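Local atomic coordinates of surface presentation of antigens protein SpaK (Salmonella typhimurium, PDB entry 2FM8), a protein that acts as a type III secretion chaperone, storing effectors such as SipA, SopA, SopE and SopE2 in the bacterial cytoplasm in a secretion-competent state. Residues S12-V16 with S17-P21; R69-E72 with I73-I77; E113-S116 with T117-G121. One frame throughout, in Å; residues are numbered along the deposited sequence.

Contact 1 (S12-V16 with S17-P21); sequences SALEV and SGCDP
Ala13 O is gripped from two directions. Ser17 N donates to it at 3.0 Å in the usual one-turn helical bond. The hydroxyl of Ser116, on helix 112-132, also hydrogen-bonds to it. The Ser17 side chain lies close to the same carbonyl. Its OG is turned beside the backbone N (chi1 -65°), which directs it back along the helix and leaves it 3.0 Å from Ala13 O. The stronger partner of this hydroxyl is Ser116 OG, and Asn120 ND2 bonds to it as well. The end of helix 6-17 is thus pinned to the last helix of the chain.

Gly18 then breaks the helix. Its phi is positive (90°), and the chain folds back over the last turn in a Schellman motif. Cys19 N donates to Leu14 O at 2.9 Å, in a fairly straight bond. Gly18 N donates to Glu15 O, also at 2.9 Å, but from well above the carbonyl plane. The apolar contact that often accompanies this motif is present too. Cys19 points its side chain at the helix, and SG rests 3.7 Å from Leu14 CD2. Cys19 CB lies 3.2 Å from Leu14 O, so the side chain also packs against the capped carbonyl.

Leu14 and Cys19 are buried, and both pack on apolar side chains of another protein's chain in the assembly. The backbone of Ser17 forms hydrogen bonds with that chain. The cap therefore does two things. It satisfies carbonyls at the helix end, and it sets a small apolar pair beside backbone polar groups on the surface that meets the other protein, consistent with a chaperone binding its client.

Contact 2 (R69-E72 with I73-I77); sequences RAYE and ILMTI
Tyr71 and Met75, one helical turn apart, are brought together by their first torsions. Tyr71 holds CG anti to its N (chi1 -177°), and its ring stands out from the helix, leaning slightly toward Met75. Met75 holds CG beside its N, and this first torsion (chi1 -54°) sets CG over the ring. The bends at the next two torsions take SD out toward CZ and OH of Tyr71, and keep CE beside CE1. Met75 CG lies over the ring centre, 4.2 Å from the centroid of Tyr71 and only 11° off the normal. This is a CH-pi contact. The sulfur meets the ring obliquely, with SD 4.3 Å from the Tyr71 centroid, and gives a Met-aromatic contact. The terminal CE of Met75 lies 4.0 Å from Tyr71 CE1. Both residues also touch a crystal neighbour.

These residues belong to helix 62-78, which bends near Tyr71 and Glu72, whose backbone N atoms make no helical bond to the preceding turn. The helix takes part in the dimer. Ala70 packs on Tyr71 of the second subunit, Tyr71 on its Gln67, and Leu74 on its Leu74.

The side of the helix bearing Thr76 has a different chemistry. Glu72 O accepts two donors from Thr76, which reach it from opposite faces of the carbonyl plane. Thr76 OG1 gives the shorter bond, 2.7 Å to Glu72 O. Thr76 N gives the routine helical bond to Glu72 O at 3.1 Å. The Glu72 side chain is extended, and its OE2 bonds Ser132 OG on helix 112-132. Ile73 packs on Phe129 and Ser132 of that same helix.

Contact 3 (E113-S116 with T117-G121); sequences EKFS and TALNG
Phe115 and Leu119 lie one turn apart, and their side chains meet at a slant. The Phe115 ring, with CG anti to its N (chi1 -164°), leans toward Leu119. Leu119 keeps CG beside its own N (chi1 -76°) and meets the ring with its whole branch point. Phe115 CE2 is 3.8 Å from Leu119 CG. The CD1 methyl of Leu119 is 4.0 Å from Phe115 CD2. Ala118 CB is a looser neighbour, 4.3 Å from Phe115 CD1. In the backbone, Leu119 N donates to Phe115 O at 2.9 Å.

This face of helix 112-132 lies against the antiparallel sheet. Phe115 and Leu119 both pack on Ile45 of strand 43-48 and Ile54 of strand 51-57, and Phe115 also reaches Leu9 and Val10 of helix 6-17. The helix-on-sheet packing gives the chaperone its alpha-beta core.

Ser116 and Asn120 form a polar pair on another side of the helix. Asn120 folds its amide back over the turn, so that ND2 lies 2.8 Å from Ser116 O. This donor sits 47° above the carbonyl plane, and its bond is bent. Asn120 N approaches Ser116 O from the opposite face, at 2.9 Å. Ser116 O thus takes two donors from Asn120. The amide itself is held at both ends: ND2 bonds Ser116 O and Ser17 OG, and OD1 bonds a polar side chain on the chain of another protein. The Ser116 hydroxyl is also near, with OG 3.0 Å from Asn120 ND2, but the angle is too poor for a hydrogen bond. The main partner of that hydroxyl is Ser17, at the end of helix 6-17. Leu119 packs on an apolar side chain of the other protein.

Overall arrangement
Contacts 1 and 3 adjoin, with centres about 11 Å apart. They join helix 6-17 to helix 112-132 through a shared cluster of two serines and an asparagine. Both also meet the chain of another protein. Contact 3 is the most central and combines an aromatic-aliphatic pair facing the sheet with a serine-asparagine pair. Contact 1 is a helix cap, made mainly of backbone bonds. Contact 2 stands apart on helix 62-78, its centre about 31 Å from that of contact 1. All three mix buried and exposed residues, but contact 2 lies farthest out, its centre about 18 Å from the chain's centre. It relies on a methionine-tyrosine pair and faces the second subunit.

Contact 1 (S12-V16 with S17-P21)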
loop_
_atom_site.group_PDB
_atom_site.type_symbol
_atom_site.label_atom_id
_atom_site.label_comp_id
_atom_site.label_asym_id
_atom_site.label_seq_id
_atom_site.Cartn_x
_atom_site.Cartn_y
_atom_site.Cartn_z
ATOM N N SER A 12 14.263 -22.228 27.125
ATOM C CA SER A 12 15.122 -21.448 27.974
ATOM C C SER A 12 14.665 -19.999 28.124
ATOM O O SER A 12 14.677 -19.460 29.234
ATOM C CB SER A 12 16.528 -21.478 27.414
ATOM O OG SER A 12 17.395 -20.900 28.351
ATOM N N ALA A 13 14.267 -19.370 27.018
ATOM C CA ALA A 13 13.738 -18.004 27.060
ATOM C C ALA A 13 12.491 -17.871 27.919
ATOM O O ALA A 13 12.312 -16.866 28.621
ATOM C CB ALA A 13 13.442 -17.493 25.648
ATOM N N LEU A 14 11.619 -18.865 27.831
ATOM C CA LEU A 14 10.369 -18.845 28.572
ATOM C C LEU A 14 10.634 -19.049 30.043
ATOM O O LEU A 14 9.937 -18.471 30.874
ATOM C CB LEU A 14 9.393 -19.893 28.042
ATOM C CG LEU A 14 8.884 -19.648 26.617
ATOM C CD1 LEU A 14 8.053 -20.856 26.196
ATOM C CD2 LEU A 14 8.079 -18.354 26.483
ATOM N N GLU A 15 11.671 -19.826 30.363
ATOM C CA GLU A 15 12.110 -19.987 31.738
ATOM C C GLU A 15 12.647 -18.680 32.286
ATOM O O GLU A 15 12.231 -18.269 33.362
ATOM C CB GLU A 15 13.188 -21.075 31.856
ATOM C CG GLU A 15 13.521 -21.443 33.312
ATOM C CD GLU A 15 14.503 -22.613 33.405
ATOM O OE1 GLU A 15 15.316 -22.797 32.451
ATOM O OE2 GLU A 15 14.456 -23.350 34.418
ATOM N N VAL A 16 13.550 -18.027 31.544
ATOM C CA VAL A 16 14.033 -16.677 31.920
ATOM C C VAL A 16 12.837 -15.708 32.183
ATOM O O VAL A 16 12.856 -14.910 33.109
ATOM C CB VAL A 16 14.944 -16.050 30.809
ATOM C CG1 VAL A 16 15.246 -14.546 31.083
ATOM C CG2 VAL A 16 16.243 -16.835 30.655
ATOM N N SER A 17 11.801 -15.814 31.364
ATOM C CA SER A 17 10.628 -14.932 31.461
ATOM C C SER A 17 9.749 -15.249 32.664
ATOM O O SER A 17 8.894 -14.445 33.012
ATOM C CB SER A 17 9.778 -15.035 30.189
ATOM O OG SER A 17 10.505 -14.555 29.085
ATOM N N GLY A 18 9.954 -16.426 33.264
ATOM C CA GLY A 18 9.216 -16.879 34.445
ATOM C C GLY A 18 7.954 -17.639 34.069
ATOM O O GLY A 18 6.986 -17.637 34.820
ATOM N N CYS A 19 7.933 -18.263 32.895
ATOM C CA CYS A 19 6.758 -19.035 32.466
ATOM C C CYS A 19 6.567 -20.300 33.294
ATOM O O CYS A 19 7.533 -20.899 33.783
ATOM C CB CYS A 19 6.842 -19.438 30.996
ATOM S SG CYS A 19 6.613 -18.004 29.871
ATOM N N ASP A 20 5.301 -20.674 33.442
ATOM C CA ASP A 20 4.939 -21.959 33.992
ATOM C C ASP A 20 5.350 -23.052 33.006
ATOM O O ASP A 20 4.689 -23.224 31.971
ATOM C CB ASP A 20 3.431 -22.025 34.227
ATOM C CG ASP A 20 2.984 -23.380 34.768
ATOM O OD1 ASP A 20 3.769 -24.364 34.748
ATOM O OD2 ASP A 20 1.831 -23.448 35.216
ATOM N N PRO A 21 6.420 -23.808 33.332
ATOM C CA PRO A 21 6.919 -24.833 32.402
ATOM C C PRO A 21 5.915 -25.984 32.089
ATOM O O PRO A 21 6.078 -26.675 31.077
ATOM C CB PRO A 21 8.177 -25.366 33.107
ATOM C CG PRO A 21 7.927 -25.111 34.560
ATOM C CD PRO A 21 7.186 -23.795 34.597
#

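Contact 2 (R69-E72 with I73-I77)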
loop_
_atom_site.group_PDB
_atom_site.type_symbol
_atom_site.label_atom_id
_atom_site.label_comp_id
_atom_site.label_asym_id
_atom_site.label_seq_id
_atom_site.Cartn_x
_atom_site.Cartn_y
_atom_site.Cartn_z
ATOM N N ARG A 69 -5.595 2.857 8.825
ATOM C CA ARG A 69 -4.558 2.993 9.858
ATOM C C ARG A 69 -3.136 2.818 9.376
ATOM O O ARG A 69 -2.208 2.641 10.191
ATOM C CB ARG A 69 -4.843 2.014 10.990
ATOM C CG ARG A 69 -5.484 2.672 12.163
ATOM C CD ARG A 69 -6.921 2.456 12.209
ATOM N NE ARG A 69 -7.542 3.480 13.040
ATOM C CZ ARG A 69 -8.604 3.271 13.831
ATOM N NH1 ARG A 69 -9.198 2.040 13.927
ATOM N NH2 ARG A 69 -9.075 4.313 14.554
ATOM N N ALA A 70 -2.936 2.868 8.060
ATOM C CA ALA A 70 -1.618 2.609 7.499
ATOM C C ALA A 70 -0.545 3.593 7.954
ATOM O O ALA A 70 0.599 3.185 8.170
ATOM C CB ALA A 70 -1.661 2.536 5.990
ATOM N N TYR A 71 -0.889 4.859 8.142
ATOM C CA TYR A 71 0.105 5.826 8.622
ATOM C C TYR A 71 0.617 5.537 10.033
ATOM O O TYR A 71 1.817 5.559 10.310
ATOM C CB TYR A 71 -0.509 7.214 8.610
ATOM C CG TYR A 71 0.423 8.318 9.021
ATOM C CD1 TYR A 71 1.709 8.449 8.445
ATOM C CD2 TYR A 71 0.027 9.241 9.981
ATOM C CE1 TYR A 71 2.557 9.485 8.825
ATOM C CE2 TYR A 71 0.852 10.267 10.358
ATOM C CZ TYR A 71 2.104 10.399 9.781
ATOM O OH TYR A 71 2.859 11.464 10.171
ATOM N N GLU A 72 -0.319 5.275 10.937
ATOM C CA GLU A 72 0.030 4.899 12.303
ATOM C C GLU A 72 0.876 3.616 12.321
ATOM O O GLU A 72 1.808 3.472 13.121
ATOM C CB GLU A 72 -1.257 4.754 13.139
ATOM C CG GLU A 72 -1.035 4.154 14.527
ATOM C CD GLU A 72 -2.328 4.140 15.367
ATOM O OE1 GLU A 72 -3.208 4.960 15.107
ATOM O OE2 GLU A 72 -2.459 3.310 16.265
ATOM N N ILE A 73 0.553 2.687 11.442
ATOM C CA ILE A 73 1.297 1.441 11.366
ATOM C C ILE A 73 2.706 1.695 10.859
ATOM O O ILE A 73 3.680 1.205 11.430
ATOM C CB ILE A 73 0.534 0.412 10.516
ATOM C CG1 ILE A 73 -0.735 -0.057 11.270
ATOM C CG2 ILE A 73 1.413 -0.773 10.111
ATOM C CD1 ILE A 73 -0.470 -0.950 12.491
ATOM N N LEU A 74 2.823 2.499 9.809
ATOM C CA LEU A 74 4.138 2.862 9.290
ATOM C C LEU A 74 5.034 3.601 10.318
ATOM O O LEU A 74 6.226 3.304 10.422
ATOM C CB LEU A 74 3.987 3.649 8.011
ATOM C CG LEU A 74 4.569 3.151 6.694
ATOM C CD1 LEU A 74 4.784 1.678 6.560
ATOM C CD2 LEU A 74 3.733 3.710 5.548
ATOM N N MET A 75 4.465 4.557 11.059
ATOM C CA MET A 75 5.214 5.236 12.121
ATOM C C MET A 75 5.732 4.257 13.133
ATOM O O MET A 75 6.882 4.362 13.584
ATOM C CB MET A 75 4.333 6.201 12.912
ATOM C CG MET A 75 3.573 7.230 12.137
ATOM S SD MET A 75 4.133 8.882 12.577
ATOM C CE MET A 75 5.436 8.580 11.396
ATOM N N THR A 76 4.861 3.329 13.535
ATOM C CA THR A 76 5.253 2.278 14.452
ATOM C C THR A 76 6.432 1.433 13.894
ATOM O O THR A 76 7.409 1.181 14.588
ATOM C CB THR A 76 4.052 1.383 14.839
ATOM O OG1 THR A 76 2.911 2.193 15.178
ATOM C CG2 THR A 76 4.402 0.516 16.031
ATOM N N ILE A 77 6.316 0.971 12.661
ATOM C CA ILE A 77 7.398 0.259 11.980
ATOM C C ILE A 77 8.712 1.087 11.995
ATOM O O ILE A 77 9.802 0.586 12.372
ATOM C CB ILE A 77 6.972 -0.100 10.503
ATOM C CG1 ILE A 77 5.935 -1.254 10.482
ATOM C CG2 ILE A 77 8.138 -0.512 9.649
ATOM C CD1 ILE A 77 6.470 -2.593 10.978
#

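Contact 3 (E113-S116 with T117-G121)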
loop_
_atom_site.group_PDB
_atom_site.type_symbol
_atom_site.label_atom_id
_atom_site.label_comp_id
_atom_site.label_asym_id
_atom_site.label_seq_id
_atom_site.Cartn_x
_atom_site.Cartn_y
_atom_site.Cartn_z
ATOM N N GLU A 113 18.564 -15.817 27.601
ATOM C CA GLU A 113 18.322 -14.453 28.070
ATOM C C GLU A 113 18.162 -13.503 26.887
ATOM O O GLU A 113 17.259 -12.660 26.884
ATOM C CB GLU A 113 19.426 -13.958 29.002
ATOM C CG GLU A 113 19.376 -14.612 30.375
ATOM C CD GLU A 113 20.546 -14.219 31.278
ATOM O OE1 GLU A 113 20.535 -14.674 32.454
ATOM O OE2 GLU A 113 21.472 -13.471 30.830
ATOM N N LYS A 114 19.049 -13.647 25.905
ATOM C CA LYS A 114 19.001 -12.871 24.679
ATOM C C LYS A 114 17.717 -13.187 23.860
ATOM O O LYS A 114 17.038 -12.266 23.383
ATOM C CB LYS A 114 20.271 -13.084 23.839
ATOM C CG LYS A 114 21.501 -12.173 24.217
ATOM C CD LYS A 114 21.352 -10.741 23.694
ATOM C CE LYS A 114 22.537 -9.778 24.082
ATOM N NZ LYS A 114 22.510 -8.437 23.319
ATOM N N PHE A 115 17.370 -14.469 23.720
ATOM C CA PHE A 115 16.176 -14.796 22.964
ATOM C C PHE A 115 14.904 -14.329 23.686
ATOM O O PHE A 115 13.945 -13.946 23.039
ATOM C CB PHE A 115 16.109 -16.278 22.593
ATOM C CG PHE A 115 15.107 -16.576 21.510
ATOM C CD1 PHE A 115 15.195 -15.949 20.273
ATOM C CD2 PHE A 115 14.040 -17.454 21.744
ATOM C CE1 PHE A 115 14.271 -16.200 19.273
ATOM C CE2 PHE A 115 13.107 -17.725 20.754
ATOM C CZ PHE A 115 13.206 -17.088 19.518
ATOM N N SER A 116 14.921 -14.372 25.018
ATOM C CA SER A 116 13.840 -13.849 25.848
ATOM C C SER A 116 13.609 -12.374 25.591
ATOM O O SER A 116 12.485 -11.944 25.537
ATOM C CB SER A 116 14.123 -14.088 27.336
ATOM O OG SER A 116 12.984 -13.824 28.148
ATOM N N THR A 117 14.681 -11.610 25.413
ATOM C CA THR A 117 14.562 -10.195 25.062
ATOM C C THR A 117 13.807 -10.018 23.745
ATOM O O THR A 117 12.927 -9.151 23.632
ATOM C CB THR A 117 15.952 -9.532 24.980
ATOM O OG1 THR A 117 16.530 -9.503 26.303
ATOM C CG2 THR A 117 15.879 -8.114 24.403
ATOM N N ALA A 118 14.151 -10.845 22.757
ATOM C CA ALA A 118 13.463 -10.818 21.482
ATOM C C ALA A 118 11.990 -11.220 21.615
ATOM O O ALA A 118 11.136 -10.584 21.018
ATOM C CB ALA A 118 14.164 -11.744 20.468
ATOM N N LEU A 119 11.697 -12.295 22.351
ATOM C CA LEU A 119 10.310 -12.748 22.471
ATOM C C LEU A 119 9.410 -11.773 23.231
ATOM O O LEU A 119 8.253 -11.571 22.861
ATOM C CB LEU A 119 10.204 -14.118 23.167
ATOM C CG LEU A 119 10.565 -15.382 22.396
ATOM C CD1 LEU A 119 10.458 -16.632 23.342
ATOM C CD2 LEU A 119 9.700 -15.560 21.204
ATOM N N ASN A 120 9.926 -11.207 24.321
ATOM C CA ASN A 120 9.159 -10.257 25.117
ATOM C C ASN A 120 8.988 -8.940 24.368
ATOM O O ASN A 120 7.939 -8.296 24.452
ATOM C CB ASN A 120 9.845 -10.038 26.457
ATOM C CG ASN A 120 9.631 -11.207 27.411
ATOM O OD1 ASN A 120 8.523 -11.410 27.919
ATOM N ND2 ASN A 120 10.672 -11.981 27.640
ATOM N N GLY A 121 10.026 -8.554 23.625
ATOM C CA GLY A 121 9.957 -7.382 22.779
ATOM C C GLY A 121 8.907 -7.556 21.685
ATOM O O GLY A 121 8.107 -6.658 21.424
#